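PDB 4GS5: acyl-CoA synthetase (AMP-forming)/AMP-acid ligase II-like protein, which probably activates a carboxylic acid, perhaps a medium-chain fatty acid, with ATP and joins it to coenzyme A, as in AMP-forming acyl-CoA synthetases. Local coordinates for residues Trp6-Gly9 with Thr15-Arg18; Tyr28-Lys33 with Ala91-Leu96; Gln135-Leu138 with Ala142-Gly145. All blocks are in the same frame, centred on the assembly; numbering follows the deposited sequence.

Interaction 1: Trp6-Gly9 with Thr15-Arg18; sequences WTTG and TQKR
The side-chain amide of Gln16 reaches across to strand 5-8 and is held there by two hydrogen bonds, one at each end. Its NE2 donates to Thr7 O over 2.6 Å, a short bond. The N-H...O angle is 155°; the carbonyl oxygen lies nearly in the amide plane of Gln16, while the donor is tilted somewhat from the plane of the Thr7 carbonyl. At the other end, Thr8 OG1 gives its proton to a lone pair of Gln16 OE1 at 3.0 Å. A chi1 of -167° turns Thr8 OG1 away from its own backbone N and toward Gln16. The remaining contacts are van der Waals. The Trp6 indole lies obliquely against the same amide, the two planes 30° apart, with Gln16 CD 3.4 Å from Trp6 CZ2. Trp6 NE1 and Gln16 NE2 also come close, but both are donors and no bond joins them. Within strand 5-8, Thr8 CB covers part of one indole face. Glutamine suits this place because one flat group carries both a donor and an acceptor. Using both on neighbouring residues fixes the rotation of the amide and ties the loop leading to helix 22-36 back onto the edge strand.

Interaction 2: Tyr28-Lys33 with Ala91-Leu96; sequences YDFMEK and AGLMML. With EDO (1,2-ethanediol), chain U.
Phe30 of helix 22-36 projects onto Leu93 and Leu96 of helix 90-102, two helices of the AMP-binding fold whose short segments cross at -50° with their axes 10.5 Å apart. The first shell is wholly apolar. Leu93 CD2 sits over one face of the phenyl ring, 4.1 Å from Phe30 CG, whereas Leu96 CD1 approaches Phe30 CD2 obliquely at 4.0 Å. The same Leu96 methyl reaches CG of Met31, a selenomethionine, at 4.2 Å, and so touches both Phe30 and Met31. A chi1 of 173° sends the phenyl ring away from its own backbone N and out across the gap between the helices. The large flat ring bridges this wide spacing, and the branched Leu96 offers one methyl to two neighbours at once. Farther out, Phe41 and Leu43 of strand 40-46 and Val97 and Met100 of helix 90-102 pack round Phe30, enclosing it in the core. One turn on, the extended chain of Lys33 carries its ammonium to Glu40 O and to a 1,2-ethanediol, probably from the crystallisation liquor. That diol also bonds to Val42 N, and Lys33 NZ donates to its O1 at 2.9 Å.

Interaction 3: Gln135-Leu138 with Ala142-Gly145; sequences QSIL and ATSG
Ile137, Ser144 and Thr143 carry most of this contact, in which the chain turns back against the last turn of helix 131-139. Ile137 contributes both its backbone carbonyl and its branched side chain. Thr143 OG1 lies 2.9 Å from Ile137 O, within hydrogen-bonding range, although its single proton could go instead to Asn140 O. A chi1 of 62° sets this hydroxyl between the backbone N and carbonyl carbon of Thr143, facing the helix end, and Asn114 ND2 also bonds to it, so the buried oxygen is well supplied with partners. Threonine suits the spot because it offers a compact polar group to a carbonyl near the helix end. The Ile137 side chain runs at about a right angle to that of Thr143, and its CG2 touches Thr143 O at 3.8 Å. Ser144 packs closely: its CB is 3.4 Å from Leu138 O and 3.6 Å from Ile137 O, a fit for a small residue. Its N stands 3.1 Å from Ile137 O, but the angle is too poor for a bond. Ile137 also packs on Pro115 and Val147. The turn begins the connection from helix 131-139 to strand 153-155, with Leu164 and Gln167 of helix 162-169 packed against Leu138.

Overall arrangement
The three contacts follow one another in series along the chain. Interactions 1 and 2 are neighbours, their centres 12 Å apart: strand 5-8 leads through the loop into helix 22-36, and they are joined by a salt bridge from Arg18 NE to Asp29 OD1 (2.8 Å), with Thr8 packing on Met31. Interaction 1 ties the strand to its own following loop, and interaction 2 sets helix 22-36 on helix 90-102; separate backbone bonds join strand 5-8 to the antiparallel strand 105-109. Interaction 3 stands apart, its centre 29 Å from that of interaction 1 and 27 Å from that of interaction 2, touching neither, a local turn farther along the chain.

Interaction 1: Trp6-Gly9 with Thr15-Arg18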
ATOM      1  N   TRP A   6      20.831  -5.428 -20.194  1.00 54.47           N
ATOM      2  CA  TRP A   6      22.155  -4.876 -19.925  1.00 54.34           C
ATOM      3  C   TRP A   6      22.641  -5.356 -18.555  1.00 51.80           C
ATOM      4  O   TRP A   6      21.961  -5.166 -17.542  1.00 50.57           O
ATOM      5  CB  TRP A   6      22.111  -3.347 -19.993  1.00 57.38           C
ATOM      6  CG  TRP A   6      23.427  -2.666 -19.751  1.00 56.83           C
ATOM      7  CD1 TRP A   6      24.572  -2.797 -20.491  1.00 60.90           C
ATOM      8  CD2 TRP A   6      23.728  -1.727 -18.708  1.00 57.40           C
ATOM      9  NE1 TRP A   6      25.569  -2.010 -19.960  1.00 59.77           N
ATOM     10  CE2 TRP A   6      25.078  -1.341 -18.874  1.00 60.16           C
ATOM     11  CE3 TRP A   6      22.991  -1.183 -17.649  1.00 55.52           C
ATOM     12  CZ2 TRP A   6      25.701  -0.433 -18.013  1.00 60.13           C
ATOM     13  CZ3 TRP A   6      23.616  -0.283 -16.798  1.00 55.13           C
ATOM     14  CH2 TRP A   6      24.955   0.082 -16.983  1.00 57.14           C
ATOM     15  N   THR A   7      23.802  -6.000 -18.524  1.00 52.29           N
ATOM     16  CA  THR A   7      24.328  -6.552 -17.276  1.00 57.39           C
ATOM     17  C   THR A   7      25.354  -5.616 -16.648  1.00 58.31           C
ATOM     18  O   THR A   7      26.278  -5.157 -17.311  1.00 52.74           O
ATOM     19  CB  THR A   7      24.952  -7.946 -17.486  1.00 58.70           C
ATOM     20  OG1 THR A   7      23.958  -8.843 -17.998  1.00 59.50           O
ATOM     21  CG2 THR A   7      25.492  -8.499 -16.164  1.00 56.24           C
ATOM     22  N   THR A   8      25.191  -5.333 -15.362  1.00 50.37           N
ATOM     23  CA  THR A   8      26.055  -4.365 -14.701  1.00 50.65           C
ATOM     24  C   THR A   8      26.299  -4.672 -13.226  1.00 49.88           C
ATOM     25  O   THR A   8      25.806  -5.670 -12.682  1.00 50.41           O
ATOM     26  CB  THR A   8      25.520  -2.904 -14.876  1.00 51.45           C
ATOM     27  OG1 THR A   8      26.535  -1.969 -14.493  1.00 52.15           O
ATOM     28  CG2 THR A   8      24.260  -2.663 -14.038  1.00 52.35           C
ATOM     29  N   GLY A   9      27.064  -3.802 -12.584  1.00 58.39           N
ATOM     30  CA  GLY A   9      27.500  -4.016 -11.218  1.00 55.63           C
ATOM     31  C   GLY A   9      28.416  -2.890 -10.790  1.00 56.57           C
ATOM     32  O   GLY A   9      28.797  -2.044 -11.614  1.00 53.07           O
ATOM     33  N   THR A  15      34.449  -0.043 -15.948  1.00 86.95           N
ATOM     34  CA  THR A  15      35.128  -0.275 -17.227  1.00 84.14           C
ATOM     35  C   THR A  15      34.133  -0.215 -18.366  1.00 74.91           C
ATOM     36  O   THR A  15      34.479   0.058 -19.519  1.00 72.77           O
ATOM     37  CB  THR A  15      35.746  -1.677 -17.269  1.00 88.63           C
ATOM     38  OG1 THR A  15      34.742  -2.644 -16.926  1.00 85.07           O
ATOM     39  CG2 THR A  15      36.908  -1.785 -16.290  1.00 92.85           C
ATOM     40  N   GLN A  16      32.887  -0.493 -18.018  1.00 67.01           N
ATOM     41  CA  GLN A  16      31.792  -0.577 -18.966  1.00 62.87           C
ATOM     42  C   GLN A  16      31.605   0.707 -19.744  1.00 62.11           C
ATOM     43  O   GLN A  16      31.711   1.797 -19.178  1.00 60.91           O
ATOM     44  CB  GLN A  16      30.509  -0.857 -18.194  1.00 60.43           C
ATOM     45  CG  GLN A  16      29.510  -1.698 -18.925  1.00 61.40           C
ATOM     46  CD  GLN A  16      28.522  -2.334 -17.965  1.00 58.58           C
ATOM     47  OE1 GLN A  16      28.393  -1.906 -16.808  1.00 55.23           O
ATOM     48  NE2 GLN A  16      27.837  -3.369 -18.432  1.00 58.92           N
ATOM     49  N   LYS A  17      31.297   0.571 -21.032  1.00 62.18           N
ATOM     50  CA  LYS A  17      30.952   1.722 -21.865  1.00 66.97           C
ATOM     51  C   LYS A  17      29.505   2.139 -21.596  1.00 68.57           C
ATOM     52  O   LYS A  17      28.707   1.350 -21.089  1.00 68.67           O
ATOM     53  CB  LYS A  17      31.137   1.392 -23.349  1.00 68.07           C
ATOM     54  N   ARG A  18      29.171   3.383 -21.925  1.00 64.05           N
ATOM     55  CA  ARG A  18      27.804   3.851 -21.765  1.00 62.85           C
ATOM     56  C   ARG A  18      26.917   3.241 -22.846  1.00 63.73           C
ATOM     57  O   ARG A  18      27.196   3.373 -24.036  1.00 63.53           O
ATOM     58  CB  ARG A  18      27.756   5.377 -21.804  1.00 65.11           C
ATOM     59  CG  ARG A  18      26.409   6.003 -21.461  1.00 61.72           C
ATOM     60  CD  ARG A  18      26.592   7.497 -21.270  1.00 63.12           C
ATOM     61  NE  ARG A  18      25.357   8.228 -20.999  1.00 63.22           N
ATOM     62  CZ  ARG A  18      24.449   8.540 -21.922  1.00 65.19           C
ATOM     63  NH1 ARG A  18      24.621   8.159 -23.180  1.00 71.32           N
ATOM     64  NH2 ARG A  18      23.361   9.222 -21.586  1.00 64.43           N
TER

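Interaction 2: Tyr28-Lys33 with Ala91-Leu96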
ATOM      1  N   TYR A  28      22.979   3.726 -16.342  1.00 52.11           N
ATOM      2  CA  TYR A  28      24.410   3.971 -16.308  1.00 50.88           C
ATOM      3  C   TYR A  28      24.707   5.362 -15.734  1.00 50.06           C
ATOM      4  O   TYR A  28      25.567   5.509 -14.861  1.00 47.71           O
ATOM      5  CB  TYR A  28      25.001   3.799 -17.700  1.00 55.60           C
ATOM      6  CG  TYR A  28      26.480   4.095 -17.776  1.00 57.85           C
ATOM      7  CD1 TYR A  28      27.431   3.111 -17.494  1.00 57.33           C
ATOM      8  CD2 TYR A  28      26.927   5.361 -18.122  1.00 58.71           C
ATOM      9  CE1 TYR A  28      28.788   3.390 -17.566  1.00 60.08           C
ATOM     10  CE2 TYR A  28      28.278   5.648 -18.200  1.00 61.12           C
ATOM     11  CZ  TYR A  28      29.201   4.663 -17.925  1.00 62.58           C
ATOM     12  OH  TYR A  28      30.539   4.971 -18.005  1.00 63.18           O
ATOM     13  N   ASP A  29      23.973   6.369 -16.202  1.00 47.11           N
ATOM     14  CA  ASP A  29      24.143   7.743 -15.721  1.00 55.69           C
ATOM     15  C   ASP A  29      23.907   7.886 -14.222  1.00 52.72           C
ATOM     16  O   ASP A  29      24.691   8.521 -13.504  1.00 46.40           O
ATOM     17  CB  ASP A  29      23.230   8.709 -16.487  1.00 50.93           C
ATOM     18  CG  ASP A  29      23.672   8.908 -17.928  1.00 55.57           C
ATOM     19  OD1 ASP A  29      24.777   8.436 -18.271  1.00 53.06           O
ATOM     20  OD2 ASP A  29      22.922   9.539 -18.709  1.00 54.85           O
ATOM     21  N   PHE A  30      22.816   7.299 -13.745  1.00 42.89           N
ATOM     22  CA  PHE A  30      22.563   7.316 -12.325  1.00 41.99           C
ATOM     23  C   PHE A  30      23.706   6.648 -11.575  1.00 44.66           C
ATOM     24  O   PHE A  30      24.223   7.198 -10.603  1.00 45.39           O
ATOM     25  CB  PHE A  30      21.245   6.620 -11.969  1.00 41.02           C
ATOM     26  CG  PHE A  30      21.040   6.485 -10.497  1.00 40.01           C
ATOM     27  CD1 PHE A  30      20.490   7.520  -9.766  1.00 45.87           C
ATOM     28  CD2 PHE A  30      21.429   5.334  -9.834  1.00 39.40           C
ATOM     29  CE1 PHE A  30      20.309   7.403  -8.399  1.00 48.50           C
ATOM     30  CE2 PHE A  30      21.269   5.214  -8.478  1.00 39.40           C
ATOM     31  CZ  PHE A  30      20.703   6.247  -7.756  1.00 47.10           C
HETATM   32  N   MSE A  31      24.105   5.461 -12.023  1.00 42.16           N
HETATM   33  CA  MSE A  31      25.173   4.739 -11.334  1.00 50.86           C
HETATM   34  C   MSE A  31      26.486   5.519 -11.303  1.00 56.42           C
HETATM   35  O   MSE A  31      27.146   5.608 -10.258  1.00 45.35           O
HETATM   36  CB  MSE A  31      25.374   3.361 -11.951  1.00 50.75           C
HETATM   37  CG  MSE A  31      24.182   2.462 -11.723  1.00 48.13           C
HETATM   38 SE   MSE A  31      24.293   0.835 -12.750  0.57 48.67          SE
HETATM   39  CE  MSE A  31      25.520  -0.152 -11.597  1.00 45.91           C
ATOM     40  N   GLU A  32      26.857   6.088 -12.449  1.00 54.86           N
ATOM     41  CA  GLU A  32      28.058   6.901 -12.508  1.00 56.64           C
ATOM     42  C   GLU A  32      27.961   8.001 -11.457  1.00 56.95           C
ATOM     43  O   GLU A  32      28.914   8.247 -10.722  1.00 50.48           O
ATOM     44  CB  GLU A  32      28.237   7.483 -13.907  1.00 63.43           C
ATOM     45  CG  GLU A  32      28.731   6.458 -14.925  1.00 72.64           C
ATOM     46  CD  GLU A  32      30.238   6.201 -14.833  1.00 82.20           C
ATOM     47  OE1 GLU A  32      31.016   7.029 -15.369  1.00 88.27           O
ATOM     48  OE2 GLU A  32      30.641   5.174 -14.232  1.00 79.88           O
ATOM     49  N   LYS A  33      26.798   8.642 -11.358  1.00 55.96           N
ATOM     50  CA  LYS A  33      26.626   9.709 -10.375  1.00 54.95           C
ATOM     51  C   LYS A  33      26.708   9.189  -8.931  1.00 51.53           C
ATOM     52  O   LYS A  33      27.347   9.812  -8.073  1.00 51.80           O
ATOM     53  CB  LYS A  33      25.321  10.489 -10.603  1.00 53.02           C
ATOM     54  CG  LYS A  33      25.220  11.726  -9.716  1.00 54.52           C
ATOM     55  CD  LYS A  33      23.919  12.504  -9.886  1.00 58.78           C
ATOM     56  CE  LYS A  33      23.895  13.682  -8.906  1.00 62.15           C
ATOM     57  NZ  LYS A  33      22.605  14.428  -8.878  1.00 60.89           N
ATOM     58  N   ALA A  91      11.321   3.586  -8.287  1.00 61.18           N
ATOM     59  CA  ALA A  91      11.211   2.160  -7.975  1.00 53.44           C
ATOM     60  C   ALA A  91      12.358   1.364  -8.604  1.00 46.22           C
ATOM     61  O   ALA A  91      12.985   0.522  -7.958  1.00 41.74           O
ATOM     62  CB  ALA A  91       9.871   1.620  -8.435  1.00 58.35           C
ATOM     63  N   GLY A  92      12.626   1.642  -9.875  1.00 45.54           N
ATOM     64  CA  GLY A  92      13.710   0.998 -10.588  1.00 42.59           C
ATOM     65  C   GLY A  92      15.067   1.462 -10.108  1.00 40.67           C
ATOM     66  O   GLY A  92      15.969   0.653  -9.923  1.00 42.34           O
ATOM     67  N   LEU A  93      15.231   2.770  -9.927  1.00 38.86           N
ATOM     68  CA  LEU A  93      16.501   3.294  -9.434  1.00 39.90           C
ATOM     69  C   LEU A  93      16.897   2.678  -8.079  1.00 38.09           C
ATOM     70  O   LEU A  93      18.074   2.460  -7.825  1.00 37.25           O
ATOM     71  CB  LEU A  93      16.474   4.823  -9.376  1.00 42.38           C
ATOM     72  CG  LEU A  93      16.301   5.451 -10.767  1.00 40.28           C
ATOM     73  CD1 LEU A  93      16.325   6.967 -10.692  1.00 51.27           C
ATOM     74  CD2 LEU A  93      17.402   4.945 -11.685  1.00 44.49           C
HETATM   75  N   MSE A  94      15.929   2.369  -7.217  1.00 37.47           N
HETATM   76  CA  MSE A  94      16.285   1.740  -5.941  1.00 35.55           C
HETATM   77  C   MSE A  94      16.950   0.367  -6.124  1.00 31.48           C
HETATM   78  O   MSE A  94      17.779  -0.047  -5.312  1.00 29.14           O
HETATM   79  CB  MSE A  94      15.098   1.666  -4.969  1.00 37.02           C
HETATM   80  CG  MSE A  94      14.874   2.959  -4.180  1.00 46.05           C
HETATM   81 SE   MSE A  94      16.311   3.406  -2.900  0.52 55.94          SE
HETATM   82  CE  MSE A  94      16.961   1.628  -2.501  1.00 43.51           C
HETATM   83  N   MSE A  95      16.608  -0.340  -7.194  1.00 31.07           N
HETATM   84  CA  MSE A  95      17.259  -1.625  -7.442  1.00 31.14           C
HETATM   85  C   MSE A  95      18.748  -1.419  -7.732  1.00 35.81           C
HETATM   86  O   MSE A  95      19.589  -2.258  -7.354  1.00 29.97           O
HETATM   87  CB  MSE A  95      16.580  -2.365  -8.598  1.00 29.58           C
HETATM   88  CG  MSE A  95      15.201  -2.902  -8.257  1.00 28.12           C
HETATM   89 SE   MSE A  95      15.299  -4.253  -6.864  0.47 27.96          SE
HETATM   90  CE  MSE A  95      16.292  -5.616  -7.824  1.00 31.53           C
ATOM     91  N   LEU A  96      19.074  -0.300  -8.391  1.00 33.16           N
ATOM     92  CA  LEU A  96      20.473   0.025  -8.709  1.00 33.81           C
ATOM     93  C   LEU A  96      21.264   0.378  -7.458  1.00 35.45           C
ATOM     94  O   LEU A  96      22.402  -0.058  -7.288  1.00 36.26           O
ATOM     95  CB  LEU A  96      20.550   1.192  -9.695  1.00 40.73           C
ATOM     96  CG  LEU A  96      19.758   1.024 -10.995  1.00 38.05           C
ATOM     97  CD1 LEU A  96      19.983   2.232 -11.889  1.00 42.50           C
ATOM     98  CD2 LEU A  96      20.174  -0.259 -11.697  1.00 34.32           C
TER
HETATM   99  C1  EDO U 420      20.248  12.144 -10.192  1.00 45.82           C
HETATM  100  O1  EDO U 420      20.107  13.556  -9.945  1.00 46.41           O
HETATM  101  C2  EDO U 420      19.979  11.859 -11.663  1.00 39.05           C
HETATM  102  O2  EDO U 420      20.711  10.721 -12.095  1.00 25.56           O

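Interaction 3: Gln135-Leu138 with Ala142-Gly145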
ATOM      1  N   GLN A 135       1.672 -11.857 -11.914  1.00 26.06           N
ATOM      2  CA  GLN A 135       0.492 -12.533 -12.440  0.59 28.54           C
ATOM      3  C   GLN A 135       0.698 -12.877 -13.912  1.00 30.14           C
ATOM      4  O   GLN A 135       0.231 -13.911 -14.382  1.00 30.24           O
ATOM      5  CB  GLN A 135      -0.758 -11.668 -12.260  0.59 29.90           C
ATOM      6  CG  GLN A 135      -2.080 -12.456 -12.298  0.59 34.31           C
ATOM      7  CD  GLN A 135      -2.649 -12.608 -13.695  0.59 39.33           C
ATOM      8  OE1 GLN A 135      -2.201 -11.957 -14.637  0.59 36.30           O
ATOM      9  NE2 GLN A 135      -3.662 -13.464 -13.831  0.59 46.34           N
ATOM     10  N   SER A 136       1.393 -11.993 -14.637  1.00 33.84           N
ATOM     11  CA  SER A 136       1.642 -12.188 -16.071  1.00 36.88           C
ATOM     12  C   SER A 136       2.548 -13.386 -16.291  1.00 37.14           C
ATOM     13  O   SER A 136       2.309 -14.203 -17.170  1.00 40.29           O
ATOM     14  CB  SER A 136       2.309 -10.958 -16.699  1.00 44.04           C
ATOM     15  OG  SER A 136       1.374  -9.931 -16.963  1.00 51.61           O
ATOM     16  N   ILE A 137       3.610 -13.459 -15.501  1.00 34.80           N
ATOM     17  CA  ILE A 137       4.512 -14.598 -15.545  1.00 32.36           C
ATOM     18  C   ILE A 137       3.751 -15.900 -15.295  1.00 31.22           C
ATOM     19  O   ILE A 137       3.961 -16.888 -15.987  1.00 34.76           O
ATOM     20  CB  ILE A 137       5.621 -14.467 -14.496  1.00 32.03           C
ATOM     21  CG1 ILE A 137       6.612 -13.377 -14.906  1.00 32.29           C
ATOM     22  CG2 ILE A 137       6.315 -15.813 -14.288  1.00 34.79           C
ATOM     23  CD1 ILE A 137       7.598 -13.013 -13.808  1.00 34.77           C
ATOM     24  N   LEU A 138       2.863 -15.884 -14.309  1.00 29.85           N
ATOM     25  CA  LEU A 138       2.082 -17.066 -13.944  1.00 34.59           C
ATOM     26  C   LEU A 138       1.029 -17.475 -14.978  1.00 40.85           C
ATOM     27  O   LEU A 138       0.646 -18.645 -15.047  1.00 45.64           O
ATOM     28  CB  LEU A 138       1.408 -16.848 -12.587  1.00 34.77           C
ATOM     29  CG  LEU A 138       2.380 -16.779 -11.414  1.00 33.91           C
ATOM     30  CD1 LEU A 138       1.711 -16.154 -10.193  1.00 29.66           C
ATOM     31  CD2 LEU A 138       2.909 -18.183 -11.111  1.00 35.59           C
ATOM     32  N   ALA A 142       4.490 -19.987 -21.241  1.00 58.89           N
ATOM     33  CA  ALA A 142       5.863 -20.047 -21.714  1.00 54.86           C
ATOM     34  C   ALA A 142       6.800 -19.636 -20.584  1.00 49.25           C
ATOM     35  O   ALA A 142       7.991 -19.935 -20.618  1.00 47.45           O
ATOM     36  CB  ALA A 142       6.047 -19.142 -22.903  1.00 56.66           C
ATOM     37  N   THR A 143       6.246 -18.955 -19.581  1.00 44.41           N
ATOM     38  CA  THR A 143       7.040 -18.455 -18.464  1.00 40.01           C
ATOM     39  C   THR A 143       6.569 -19.001 -17.121  1.00 40.02           C
ATOM     40  O   THR A 143       7.315 -18.972 -16.145  1.00 38.47           O
ATOM     41  CB  THR A 143       7.051 -16.904 -18.405  1.00 40.95           C
ATOM     42  OG1 THR A 143       5.717 -16.405 -18.211  1.00 38.57           O
ATOM     43  CG2 THR A 143       7.637 -16.316 -19.690  1.00 45.05           C
ATOM     44  N   SER A 144       5.342 -19.505 -17.058  1.00 40.42           N
ATOM     45  CA  SER A 144       4.810 -19.951 -15.773  1.00 38.02           C
ATOM     46  C   SER A 144       5.692 -21.022 -15.134  1.00 37.46           C
ATOM     47  O   SER A 144       5.870 -21.043 -13.913  1.00 36.75           O
ATOM     48  CB  SER A 144       3.379 -20.470 -15.908  1.00 40.53           C
ATOM     49  OG  SER A 144       3.313 -21.531 -16.843  1.00 45.70           O
ATOM     50  N   GLY A 145       6.246 -21.902 -15.958  1.00 38.82           N
ATOM     51  CA  GLY A 145       7.044 -23.006 -15.448  1.00 41.60           C
ATOM     52  C   GLY A 145       8.372 -22.561 -14.861  1.00 44.95           C
ATOM     53  O   GLY A 145       9.052 -23.335 -14.182  1.00 44.61           O
TER